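Local coordinates for protein endoglucanase, family GH5 (Zobellia galactanivorans, PDB 6GL0) that probably hydrolyses beta-glucans of the hemicellulose type, such as mixed-linked glucan, as a family 5 glycoside hydrolase, at residues A[60-65]-A[101-106]; A[112-117]-A[167-172]; A[267-272]-A[300-305]. The protein carries 1 engineered substitution. One frame throughout, in Å; residues are numbered along the deposited sequence.

Interaction 1 of 3, residues A[60-65]-A[101-106]. With GLC (alpha-D-glucopyranose), chain D; BGC (beta-D-glucopyranose), chain B.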
loop_
_atom_site.group_PDB
_atom_site.type_symbol
_atom_site.label_atom_id
_atom_site.label_comp_id
_atom_site.label_asym_id
_atom_site.label_seq_id
_atom_site.Cartn_x
_atom_site.Cartn_y
_atom_site.Cartn_z
ATOM N N VAL A 60 8.983 -25.848 -20.065
ATOM C CA VAL A 60 8.824 -26.936 -21.037
ATOM C C VAL A 60 8.091 -26.448 -22.247
ATOM O O VAL A 60 7.008 -25.896 -22.157
ATOM C CB VAL A 60 8.054 -28.149 -20.460
ATOM C CG1 VAL A 60 7.965 -29.286 -21.482
ATOM C CG2 VAL A 60 8.721 -28.659 -19.190
ATOM N N THR A 61 8.685 -26.694 -23.395
ATOM C CA THR A 61 8.061 -26.408 -24.672
ATOM C C THR A 61 7.527 -27.759 -25.145
ATOM O O THR A 61 8.271 -28.723 -25.245
ATOM C CB THR A 61 9.047 -25.826 -25.668
ATOM O OG1 THR A 61 9.314 -24.475 -25.315
ATOM C CG2 THR A 61 8.480 -25.844 -27.044
ATOM N N TRP A 62 6.226 -27.804 -25.392
ATOM C CA TRP A 62 5.536 -29.042 -25.730
ATOM C C TRP A 62 5.282 -29.308 -27.217
ATOM O O TRP A 62 5.025 -30.447 -27.582
ATOM C CB TRP A 62 4.218 -29.120 -24.965
ATOM C CG TRP A 62 4.367 -28.943 -23.470
ATOM C CD1 TRP A 62 4.408 -27.776 -22.799
ATOM C CD2 TRP A 62 4.480 -29.965 -22.487
ATOM N NE1 TRP A 62 4.537 -27.990 -21.470
ATOM C CE2 TRP A 62 4.593 -29.333 -21.247
ATOM C CE3 TRP A 62 4.518 -31.359 -22.536
ATOM C CZ2 TRP A 62 4.744 -30.033 -20.072
ATOM C CZ3 TRP A 62 4.644 -32.052 -21.369
ATOM C CH2 TRP A 62 4.771 -31.395 -20.153
ATOM N N LYS A 63 5.503 -28.310 -28.066
ATOM C CA LYS A 63 5.143 -28.378 -29.475
ATOM C C LYS A 63 5.654 -29.594 -30.237
ATOM O O LYS A 63 4.896 -30.248 -30.892
ATOM C CB LYS A 63 5.637 -27.121 -30.188
ATOM C CG LYS A 63 5.287 -27.059 -31.657
ATOM C CD LYS A 63 6.232 -26.172 -32.412
ATOM C CE LYS A 63 5.860 -26.088 -33.879
ATOM N NZ LYS A 63 6.142 -27.373 -34.567
ATOM N N PHE A 64 6.921 -29.933 -30.094
ATOM C CA PHE A 64 7.515 -31.055 -30.820
ATOM C C PHE A 64 7.110 -32.439 -30.350
ATOM O O PHE A 64 7.524 -33.422 -30.933
ATOM C CB PHE A 64 9.030 -30.929 -30.829
ATOM C CG PHE A 64 9.497 -29.707 -31.525
ATOM C CD1 PHE A 64 9.637 -29.704 -32.884
ATOM C CD2 PHE A 64 9.739 -28.553 -30.819
ATOM C CE1 PHE A 64 10.031 -28.568 -33.538
ATOM C CE2 PHE A 64 10.120 -27.413 -31.457
ATOM C CZ PHE A 64 10.278 -27.413 -32.820
ATOM N N HIS A 65 6.397 -32.513 -29.222
ATOM C CA HIS A 65 5.951 -33.759 -28.638
ATOM C C HIS A 65 4.431 -33.899 -28.482
ATOM O O HIS A 65 3.969 -34.729 -27.728
ATOM C CB HIS A 65 6.724 -34.016 -27.359
ATOM C CG HIS A 65 8.189 -33.868 -27.551
ATOM N ND1 HIS A 65 8.974 -34.866 -28.076
ATOM C CD2 HIS A 65 8.994 -32.790 -27.413
ATOM C CE1 HIS A 65 10.213 -34.423 -28.199
ATOM N NE2 HIS A 65 10.251 -33.166 -27.804
ATOM N N HIS A 101 5.810 -23.327 -22.357
ATOM C CA HIS A 101 6.833 -22.313 -22.655
ATOM C C HIS A 101 6.749 -21.824 -24.117
ATOM O O HIS A 101 5.848 -21.031 -24.392
ATOM C CB HIS A 101 8.239 -22.764 -22.252
ATOM C CG HIS A 101 9.146 -21.636 -21.906
ATOM N ND1 HIS A 101 9.156 -21.048 -20.652
ATOM C CD2 HIS A 101 10.103 -21.001 -22.627
ATOM C CE1 HIS A 101 10.063 -20.084 -20.627
ATOM N NE2 HIS A 101 10.672 -20.052 -21.802
ATOM N N HIS A 102 7.649 -22.233 -25.037
ATOM C CA HIS A 102 7.720 -21.595 -26.372
ATOM C C HIS A 102 6.731 -22.264 -27.338
ATOM O O HIS A 102 7.136 -22.771 -28.392
ATOM C CB HIS A 102 9.117 -21.692 -26.996
ATOM C CG HIS A 102 10.165 -20.916 -26.305
ATOM N ND1 HIS A 102 10.003 -19.579 -25.973
ATOM C CD2 HIS A 102 11.422 -21.260 -25.935
ATOM C CE1 HIS A 102 11.112 -19.146 -25.419
ATOM N NE2 HIS A 102 12.002 -20.146 -25.396
ATOM N N ASP A 103 5.452 -22.195 -26.991
ATOM C CA ASP A 103 4.355 -22.854 -27.672
ATOM C C ASP A 103 3.369 -21.854 -28.307
ATOM O O ASP A 103 2.216 -22.200 -28.649
ATOM C CB ASP A 103 3.633 -23.773 -26.674
ATOM C CG ASP A 103 4.382 -25.074 -26.434
ATOM O OD1 ASP A 103 4.532 -25.833 -27.412
ATOM O OD2 ASP A 103 4.828 -25.346 -25.300
ATOM N N GLU A 104 3.856 -20.635 -28.559
ATOM C CA GLU A 104 3.010 -19.569 -29.098
ATOM C C GLU A 104 2.547 -19.830 -30.543
ATOM O O GLU A 104 1.556 -19.243 -30.967
ATOM C CB GLU A 104 3.709 -18.206 -29.021
ATOM C CG GLU A 104 4.023 -17.748 -27.589
ATOM C CD GLU A 104 5.333 -18.283 -27.021
ATOM O OE1 GLU A 104 6.091 -18.979 -27.741
ATOM O OE2 GLU A 104 5.619 -17.975 -25.846
ATOM N N THR A 105 3.216 -20.721 -31.274
ATOM C CA THR A 105 2.776 -21.042 -32.648
ATOM C C THR A 105 1.376 -21.679 -32.712
ATOM O O THR A 105 0.674 -21.462 -33.658
ATOM C CB THR A 105 3.808 -21.865 -33.428
ATOM O OG1 THR A 105 4.204 -23.021 -32.676
ATOM C CG2 THR A 105 5.028 -20.989 -33.700
ATOM N N TRP A 106 0.959 -22.410 -31.686
ATOM C CA TRP A 106 -0.395 -22.932 -31.651
ATOM C C TRP A 106 -1.241 -22.273 -30.574
ATOM O O TRP A 106 -2.363 -22.717 -30.333
ATOM C CB TRP A 106 -0.371 -24.454 -31.466
ATOM C CG TRP A 106 0.353 -24.956 -30.235
ATOM C CD1 TRP A 106 1.692 -25.187 -30.121
ATOM C CD2 TRP A 106 -0.216 -25.327 -28.977
ATOM N NE1 TRP A 106 2.004 -25.669 -28.883
ATOM C CE2 TRP A 106 0.844 -25.773 -28.154
ATOM C CE3 TRP A 106 -1.509 -25.319 -28.461
ATOM C CZ2 TRP A 106 0.653 -26.180 -26.832
ATOM C CZ3 TRP A 106 -1.703 -25.749 -27.140
ATOM C CH2 TRP A 106 -0.616 -26.166 -26.344
HETATM C C1 GLC D . 11.848 -14.872 -21.236
HETATM C C2 GLC D . 11.630 -16.170 -22.024
HETATM C C3 GLC D . 12.894 -16.998 -22.147
HETATM C C4 GLC D . 14.002 -16.120 -22.688
HETATM C C5 GLC D . 14.191 -14.975 -21.715
HETATM C C6 GLC D . 15.298 -13.999 -22.094
HETATM O O1 GLC D . 11.962 -15.066 -19.820
HETATM O O2 GLC D . 10.620 -16.905 -21.328
HETATM O O3 GLC D . 12.649 -18.096 -23.006
HETATM O O4 GLC D . 15.205 -16.856 -22.796
HETATM O O5 GLC D . 12.991 -14.242 -21.713
HETATM O O6 GLC D . 15.010 -13.446 -23.366
HETATM C C2 BGC B . 17.161 -17.430 -23.961
HETATM C C3 BGC B . 17.832 -17.393 -25.321
HETATM C C4 BGC B . 16.966 -18.013 -26.398
HETATM C C5 BGC B . 15.595 -17.384 -26.320
HETATM C C6 BGC B . 14.608 -18.066 -27.244
HETATM C C1 BGC B . 15.820 -16.737 -24.064
HETATM O O2 BGC B . 17.971 -16.767 -23.021
HETATM O O3 BGC B . 19.092 -18.012 -25.214
HETATM O O4 BGC B . 17.515 -17.714 -27.681
HETATM O O5 BGC B . 15.046 -17.384 -25.024
HETATM O O6 BGC B . 13.516 -17.190 -27.511
#
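Asp-103 turns its carboxylate onto the backbone of Trp-62 and Lys-63. Asp-103 OD2 accepts from Trp-62 N at 2.8 Å through its syn lone pair, and the bond is almost straight (176°). Asp-103 OD1 lies 2.7 Å from Lys-63 N. Trp-106 NE1 donates to Asp-103 OD1 at 2.9 Å, from above the carboxylate plane. Two loops are thus tied by one side chain. They follow strands 55-58 and 95-99, neighbours in the closed eight-stranded (beta/alpha) barrel of the family, and run on from the strands' C-terminal ends, where the glycan binds. Closer to the strands, His-101 N donates to Val-60 O at 2.8 Å. Thr-61 OG1 takes the N-H of His-102 N at 2.8 Å and is also hydrogen-bonded to Asp-26 O. Its hydroxyl stands beside the backbone N (chi1 -75°), while CG2 touches His-102 O. The indole N-H of Trp-62 is used outside the pair, by Asn-99 O. His-101 ND1 is hydrogen-bonded to Asn-99 ND2. At the other nitrogen, His-101 NE2 is hydrogen-bonded to GLC O3 at 3.0 Å, with the sugar oxygen at the ring edge. The His-102 ring carries His-101 CD2 over the centre of one face.

Interaction 2 of 3, residues A[112-117]-A[167-172]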
loop_
_atom_site.group_PDB
_atom_site.type_symbol
_atom_site.label_atom_id
_atom_site.label_comp_id
_atom_site.label_asym_id
_atom_site.label_seq_id
_atom_site.Cartn_x
_atom_site.Cartn_y
_atom_site.Cartn_z
ATOM N N GLU A 112 -10.359 -15.108 -33.806
ATOM C CA GLU A 112 -10.417 -16.021 -34.932
ATOM C C GLU A 112 -9.913 -17.409 -34.568
ATOM O O GLU A 112 -10.481 -18.400 -34.959
ATOM C CB GLU A 112 -9.558 -15.452 -36.064
ATOM C CG GLU A 112 -9.695 -16.178 -37.388
ATOM C CD GLU A 112 -8.384 -16.319 -38.170
ATOM O OE1 GLU A 112 -7.729 -15.293 -38.483
ATOM O OE2 GLU A 112 -8.016 -17.476 -38.500
ATOM N N LYS A 113 -8.832 -17.466 -33.810
ATOM C CA LYS A 113 -8.240 -18.736 -33.415
ATOM C C LYS A 113 -8.683 -19.266 -32.066
ATOM O O LYS A 113 -8.404 -20.402 -31.746
ATOM C CB LYS A 113 -6.717 -18.615 -33.422
ATOM C CG LYS A 113 -6.122 -18.201 -34.755
ATOM C CD LYS A 113 -6.277 -19.292 -35.785
ATOM C CE LYS A 113 -5.347 -20.447 -35.480
ATOM N NZ LYS A 113 -4.754 -20.938 -36.747
ATOM N N ALA A 114 -9.419 -18.472 -31.307
ATOM C CA ALA A 114 -9.741 -18.818 -29.899
ATOM C C ALA A 114 -10.337 -20.203 -29.671
ATOM O O ALA A 114 -9.961 -20.886 -28.726
ATOM C CB ALA A 114 -10.632 -17.751 -29.268
ATOM N N ASP A 115 -11.258 -20.627 -30.514
ATOM C CA ASP A 115 -11.948 -21.914 -30.282
ATOM C C ASP A 115 -11.016 -23.109 -30.542
ATOM O O ASP A 115 -11.030 -24.087 -29.771
ATOM C CB ASP A 115 -13.206 -22.035 -31.163
ATOM C CG ASP A 115 -14.276 -20.998 -30.840
ATOM O OD1 ASP A 115 -14.550 -20.738 -29.640
ATOM O OD2 ASP A 115 -14.863 -20.476 -31.811
ATOM N N GLU A 116 -10.206 -23.014 -31.609
ATOM C CA GLU A 116 -9.213 -24.048 -31.927
ATOM C C GLU A 116 -8.145 -24.159 -30.811
ATOM O O GLU A 116 -7.810 -25.271 -30.368
ATOM C CB GLU A 116 -8.550 -23.761 -33.293
ATOM C CG GLU A 116 -7.673 -24.915 -33.811
ATOM C CD GLU A 116 -6.851 -24.564 -35.048
ATOM O OE1 GLU A 116 -6.906 -23.410 -35.542
ATOM O OE2 GLU A 116 -6.108 -25.453 -35.511
ATOM N N VAL A 117 -7.639 -22.995 -30.376
ATOM C CA VAL A 117 -6.624 -22.897 -29.306
ATOM C C VAL A 117 -7.157 -23.401 -27.976
ATOM O O VAL A 117 -6.513 -24.228 -27.341
ATOM C CB VAL A 117 -6.100 -21.463 -29.139
ATOM C CG1 VAL A 117 -5.148 -21.353 -27.955
ATOM C CG2 VAL A 117 -5.395 -21.005 -30.404
ATOM N N VAL A 167 -5.976 -14.072 -24.211
ATOM C CA VAL A 167 -5.082 -14.634 -23.198
ATOM C C VAL A 167 -5.818 -14.947 -21.891
ATOM O O VAL A 167 -5.614 -16.025 -21.331
ATOM C CB VAL A 167 -3.832 -13.750 -22.967
ATOM C CG1 VAL A 167 -3.043 -14.208 -21.760
ATOM C CG2 VAL A 167 -2.950 -13.810 -24.184
ATOM N N ASN A 168 -6.672 -14.048 -21.423
ATOM C CA ASN A 168 -7.496 -14.357 -20.233
ATOM C C ASN A 168 -8.362 -15.602 -20.453
ATOM O O ASN A 168 -8.498 -16.437 -19.557
ATOM C CB ASN A 168 -8.403 -13.179 -19.832
ATOM C CG ASN A 168 -7.659 -12.080 -19.064
ATOM O OD1 ASN A 168 -6.782 -12.351 -18.225
ATOM N ND2 ASN A 168 -8.021 -10.839 -19.347
ATOM N N GLN A 169 -8.929 -15.734 -21.654
ATOM C CA GLN A 169 -9.734 -16.930 -21.976
ATOM C C GLN A 169 -8.880 -18.194 -21.984
ATOM O O GLN A 169 -9.314 -19.241 -21.519
ATOM C CB GLN A 169 -10.446 -16.773 -23.299
ATOM C CG GLN A 169 -11.541 -15.709 -23.309
ATOM C CD GLN A 169 -12.066 -15.412 -24.708
ATOM O OE1 GLN A 169 -12.290 -16.330 -25.508
ATOM N NE2 GLN A 169 -12.253 -14.123 -25.018
ATOM N N TYR A 170 -7.662 -18.091 -22.499
ATOM C CA TYR A 170 -6.766 -19.254 -22.535
ATOM C C TYR A 170 -6.390 -19.715 -21.140
ATOM O O TYR A 170 -6.337 -20.920 -20.854
ATOM C CB TYR A 170 -5.525 -18.949 -23.387
ATOM C CG TYR A 170 -5.796 -18.667 -24.857
ATOM C CD1 TYR A 170 -7.041 -18.925 -25.439
ATOM C CD2 TYR A 170 -4.795 -18.125 -25.689
ATOM C CE1 TYR A 170 -7.289 -18.653 -26.786
ATOM C CE2 TYR A 170 -5.039 -17.856 -27.038
ATOM C CZ TYR A 170 -6.298 -18.133 -27.581
ATOM O OH TYR A 170 -6.615 -17.896 -28.929
ATOM N N HIS A 171 -6.123 -18.749 -20.259
ATOM C CA HIS A 171 -5.859 -19.061 -18.856
ATOM C C HIS A 171 -7.087 -19.714 -18.207
ATOM O O HIS A 171 -6.955 -20.676 -17.475
ATOM C CB HIS A 171 -5.437 -17.782 -18.092
ATOM C CG HIS A 171 -3.996 -17.428 -18.255
ATOM N ND1 HIS A 171 -2.967 -18.329 -18.006
ATOM C CD2 HIS A 171 -3.401 -16.247 -18.565
ATOM C CE1 HIS A 171 -1.811 -17.729 -18.230
ATOM N NE2 HIS A 171 -2.040 -16.467 -18.565
ATOM N N GLN A 172 -8.255 -19.158 -18.495
ATOM C CA GLN A 172 -9.557 -19.713 -18.038
ATOM C C GLN A 172 -9.674 -21.214 -18.352
ATOM O O GLN A 172 -9.866 -22.042 -17.462
ATOM C CB GLN A 172 -10.754 -18.936 -18.662
ATOM C CG GLN A 172 -12.135 -19.370 -18.167
ATOM C CD GLN A 172 -12.403 -18.946 -16.735
ATOM O OE1 GLN A 172 -12.359 -17.763 -16.413
ATOM N NE2 GLN A 172 -12.662 -19.912 -15.869
#
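The Tyr-170 ring is the flat group of this contact, and Val-117 CG1 covers one of its faces. Val-117 CG1 stands 3.5 Å from the Tyr-170 ring centroid and 15° off the normal, a CH-pi contact over the face. It leans toward the hydroxyl end, where Tyr-170 CZ is 3.4 Å from Val-117 CG1. Val-117 places it there by turning CG1 anti to the backbone N (chi1 175°). The other methyl, Val-117 CG2, lies 3.7 Å from Tyr-170 OH. At the ring edge, in plane, is the backbone of Ala-114, whose CA is 3.4 Å from Tyr-170 OH. Ala-114 CB packs more loosely, 4.3 Å from Tyr-170 CE1. The phenol thus reaches across to the first turn of the facing helix. Its hydroxyl is not left without a partner there, because it is hydrogen-bonded to Leu-108 O in the preceding loop. Lys-118 and Leu-121, further along that helix, also touch Tyr-170. Gln-169 adds a minor contact, its OE1 4.3 Å from Ala-114 CB, and the same oxygen is hydrogen-bonded to Lys-118 NZ. Helices 114-131 and 161-180 follow strands 95-99 and 139-142, so this is packing between successive helices in the outer layer of a TIM barrel.

Interaction 3 of 3, residues A[267-272]-A[300-305]. Engineered in segment 267-272: Ser-269 (natural residue Glu). With GLC (alpha-D-glucopyranose), chain D; BGC (beta-D-glucopyranose), chain B.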
loop_
_atom_site.group_PDB
_atom_site.type_symbol
_atom_site.label_atom_id
_atom_site.label_comp_id
_atom_site.label_asym_id
_atom_site.label_seq_id
_atom_site.Cartn_x
_atom_site.Cartn_y
_atom_site.Cartn_z
ATOM N N MET A 267 7.965 -13.652 -9.455
ATOM C CA MET A 267 8.712 -13.074 -10.577
ATOM C C MET A 267 9.469 -14.216 -11.238
ATOM O O MET A 267 10.620 -14.512 -10.900
ATOM C CB MET A 267 9.655 -12.000 -10.065
ATOM C CG MET A 267 10.344 -11.205 -11.170
ATOM S SD MET A 267 9.225 -10.051 -11.925
ATOM C CE MET A 267 9.260 -8.792 -10.643
ATOM N N GLY A 268 8.783 -14.926 -12.121
ATOM C CA GLY A 268 9.276 -16.232 -12.579
ATOM C C GLY A 268 10.458 -16.154 -13.539
ATOM O O GLY A 268 11.038 -17.183 -13.883
ATOM N N SER A 269 10.801 -14.940 -13.987
ATOM C CA SER A 269 11.986 -14.704 -14.784
ATOM C C SER A 269 12.398 -13.273 -14.680
ATOM O O SER A 269 11.546 -12.376 -14.734
ATOM C CB SER A 269 11.730 -14.995 -16.267
ATOM O OG SER A 269 11.890 -16.339 -16.526
ATOM N N TRP A 270 13.708 -13.098 -14.520
ATOM C CA TRP A 270 14.381 -11.805 -14.475
ATOM C C TRP A 270 15.863 -12.190 -14.553
ATOM O O TRP A 270 16.216 -13.369 -14.415
ATOM C CB TRP A 270 14.068 -11.027 -13.165
ATOM C CG TRP A 270 14.604 -11.660 -11.975
ATOM C CD1 TRP A 270 14.093 -12.770 -11.336
ATOM C CD2 TRP A 270 15.799 -11.324 -11.283
ATOM N NE1 TRP A 270 14.903 -13.121 -10.302
ATOM C CE2 TRP A 270 15.958 -12.255 -10.245
ATOM C CE3 TRP A 270 16.759 -10.313 -11.440
ATOM C CZ2 TRP A 270 17.022 -12.199 -9.348
ATOM C CZ3 TRP A 270 17.816 -10.264 -10.573
ATOM C CH2 TRP A 270 17.943 -11.199 -9.520
ATOM N N GLY A 271 16.703 -11.193 -14.728
ATOM C CA GLY A 271 18.153 -11.328 -14.664
ATOM C C GLY A 271 18.773 -10.372 -15.645
ATOM O O GLY A 271 18.065 -9.564 -16.220
ATOM N N SER A 272 20.077 -10.477 -15.840
ATOM C CA SER A 272 20.811 -9.667 -16.791
ATOM C C SER A 272 21.777 -10.513 -17.597
ATOM O O SER A 272 22.420 -11.390 -17.067
ATOM C CB SER A 272 21.606 -8.552 -16.084
ATOM O OG SER A 272 22.534 -9.088 -15.133
ATOM N N ILE A 300 12.908 -15.481 -9.408
ATOM C CA ILE A 300 13.493 -16.684 -10.068
ATOM C C ILE A 300 14.403 -16.273 -11.235
ATOM O O ILE A 300 13.920 -15.805 -12.268
ATOM C CB ILE A 300 12.406 -17.653 -10.570
ATOM C CG1 ILE A 300 11.382 -17.934 -9.474
ATOM C CG2 ILE A 300 13.024 -18.958 -11.005
ATOM C CD1 ILE A 300 10.321 -18.939 -9.850
ATOM N N TRP A 301 15.726 -16.396 -11.030
ATOM C CA TRP A 301 16.757 -15.999 -12.003
ATOM C C TRP A 301 16.643 -16.829 -13.300
ATOM O O TRP A 301 16.432 -18.048 -13.243
ATOM C CB TRP A 301 18.140 -16.139 -11.405
ATOM C CG TRP A 301 19.326 -15.830 -12.357
ATOM C CD1 TRP A 301 19.916 -16.710 -13.229
ATOM C CD2 TRP A 301 19.987 -14.578 -12.556
ATOM N NE1 TRP A 301 20.894 -16.070 -13.956
ATOM C CE2 TRP A 301 20.962 -14.768 -13.557
ATOM C CE3 TRP A 301 19.836 -13.292 -12.000
ATOM C CZ2 TRP A 301 21.812 -13.743 -13.985
ATOM C CZ3 TRP A 301 20.689 -12.277 -12.410
ATOM C CH2 TRP A 301 21.657 -12.503 -13.394
ATOM N N TRP A 302 16.709 -16.161 -14.458
ATOM C CA TRP A 302 16.714 -16.825 -15.745
ATOM C C TRP A 302 18.142 -17.227 -16.086
ATOM O O TRP A 302 19.045 -16.370 -16.147
ATOM C CB TRP A 302 16.169 -15.905 -16.847
ATOM C CG TRP A 302 16.253 -16.572 -18.187
ATOM C CD1 TRP A 302 17.112 -16.281 -19.184
ATOM C CD2 TRP A 302 15.489 -17.683 -18.609
ATOM N NE1 TRP A 302 16.922 -17.165 -20.218
ATOM C CE2 TRP A 302 15.928 -18.035 -19.885
ATOM C CE3 TRP A 302 14.500 -18.445 -18.010
ATOM C CZ2 TRP A 302 15.373 -19.093 -20.604
ATOM C CZ3 TRP A 302 13.981 -19.520 -18.705
ATOM C CH2 TRP A 302 14.395 -19.822 -19.986
ATOM N N ASP A 303 18.358 -18.536 -16.255
ATOM C CA ASP A 303 19.662 -19.099 -16.576
ATOM C C ASP A 303 19.510 -19.927 -17.843
ATOM O O ASP A 303 18.777 -20.947 -17.873
ATOM C CB ASP A 303 20.145 -19.933 -15.413
ATOM C CG ASP A 303 21.576 -20.433 -15.574
ATOM O OD1 ASP A 303 21.905 -20.989 -16.658
ATOM O OD2 ASP A 303 22.381 -20.310 -14.595
ATOM N N ASN A 304 20.194 -19.520 -18.905
ATOM C CA ASN A 304 20.071 -20.263 -20.181
ATOM C C ASN A 304 21.243 -21.182 -20.448
ATOM O O ASN A 304 21.399 -21.710 -21.538
ATOM C CB ASN A 304 19.808 -19.309 -21.352
ATOM C CG ASN A 304 21.016 -18.472 -21.736
ATOM O OD1 ASN A 304 22.033 -18.369 -20.975
ATOM N ND2 ASN A 304 20.954 -17.919 -22.965
ATOM N N GLY A 305 22.079 -21.350 -19.434
ATOM C CA GLY A 305 23.256 -22.237 -19.505
ATOM C C GLY A 305 24.431 -21.729 -20.304
ATOM O O GLY A 305 25.416 -22.443 -20.425
HETATM C C1 GLC D . 11.848 -14.872 -21.236
HETATM C C2 GLC D . 11.630 -16.170 -22.024
HETATM C C3 GLC D . 12.894 -16.998 -22.147
HETATM C C4 GLC D . 14.002 -16.120 -22.688
HETATM C C5 GLC D . 14.191 -14.975 -21.715
HETATM C C6 GLC D . 15.298 -13.999 -22.094
HETATM O O1 GLC D . 11.962 -15.066 -19.820
HETATM O O2 GLC D . 10.620 -16.905 -21.328
HETATM O O3 GLC D . 12.649 -18.096 -23.006
HETATM O O4 GLC D . 15.205 -16.856 -22.796
HETATM O O5 GLC D . 12.991 -14.242 -21.713
HETATM O O6 GLC D . 15.010 -13.446 -23.366
HETATM C C2 BGC B . 17.161 -17.430 -23.961
HETATM C C3 BGC B . 17.832 -17.393 -25.321
HETATM C C4 BGC B . 16.966 -18.013 -26.398
HETATM C C5 BGC B . 15.595 -17.384 -26.320
HETATM C C6 BGC B . 14.608 -18.066 -27.244
HETATM C C1 BGC B . 15.820 -16.737 -24.064
HETATM O O2 BGC B . 17.971 -16.767 -23.021
HETATM O O3 BGC B . 19.092 -18.012 -25.214
HETATM O O4 BGC B . 17.515 -17.714 -27.681
HETATM O O5 BGC B . 15.046 -17.384 -25.024
HETATM O O6 BGC B . 13.516 -17.190 -27.511
#
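Met-267 O accepts from Ile-300 N at 2.9 Å, and Trp-270 O from Trp-302 N at 2.8 Å. These backbone bonds join strands 265-270 and 298-301, the last two of the TIM barrel, which helix 278-294 connects as a parallel beta-alpha-beta unit. Ser-269 CA adds a weaker C-H...O contact to Ile-300 O.

Aromatic contacts lie on the helix side. Trp-301 points its edge at the face of Trp-270, a T-shaped pair with six-membered rings 5.2 Å apart and planes at 86°. Gly-271 CA sits over a face of the Trp-301 ring, 3.9 Å from the six-membered centroid.

Sugar contacts lie on the pocket side. Trp-302 has CG anti to the backbone N (chi1 177°), which carries its indole away from the strand pair to the glycan. GLC C3 lies over one face of the indole, and Trp-302 NE1 donates to BGC O2 at 3.0 Å. Replacing Trp-302 by an alanine is likely to take this platform from GLC and leave BGC O2 without its indole donor. Asn-304 ND2 donates to BGC O3 at 2.9 Å and, weakly, to BGC O2. Ser-269 is engineered; the natural residue is Glu, consistent with the family's catalytic nucleophile. Ser-269 OG lies 3.5 Å from GLC O1.

Interactions 1 and 3 meet at the glycan pocket, with centres about 19 Å apart. Each touches both GLC and BGC. His-101 NE2 comes within 4.1 Å of Trp-302 CH2, so the two walls make direct contact. Asn-145 and Tyr-223 also hydrogen-bond GLC, and Asn-23 BGC. Interaction 2 lies in the helix layer outside the strand barrel, about 27 Å from interaction 3 between centres, with nearest atoms about 13 Å apart. It joins interaction 1 instead: their centres are about 15 Å apart, and Trp-106 O packs against Val-117 CG2 at 3.5 Å. Contacts therefore run inward from the helix layer through the loop at 101-106 to the sugar.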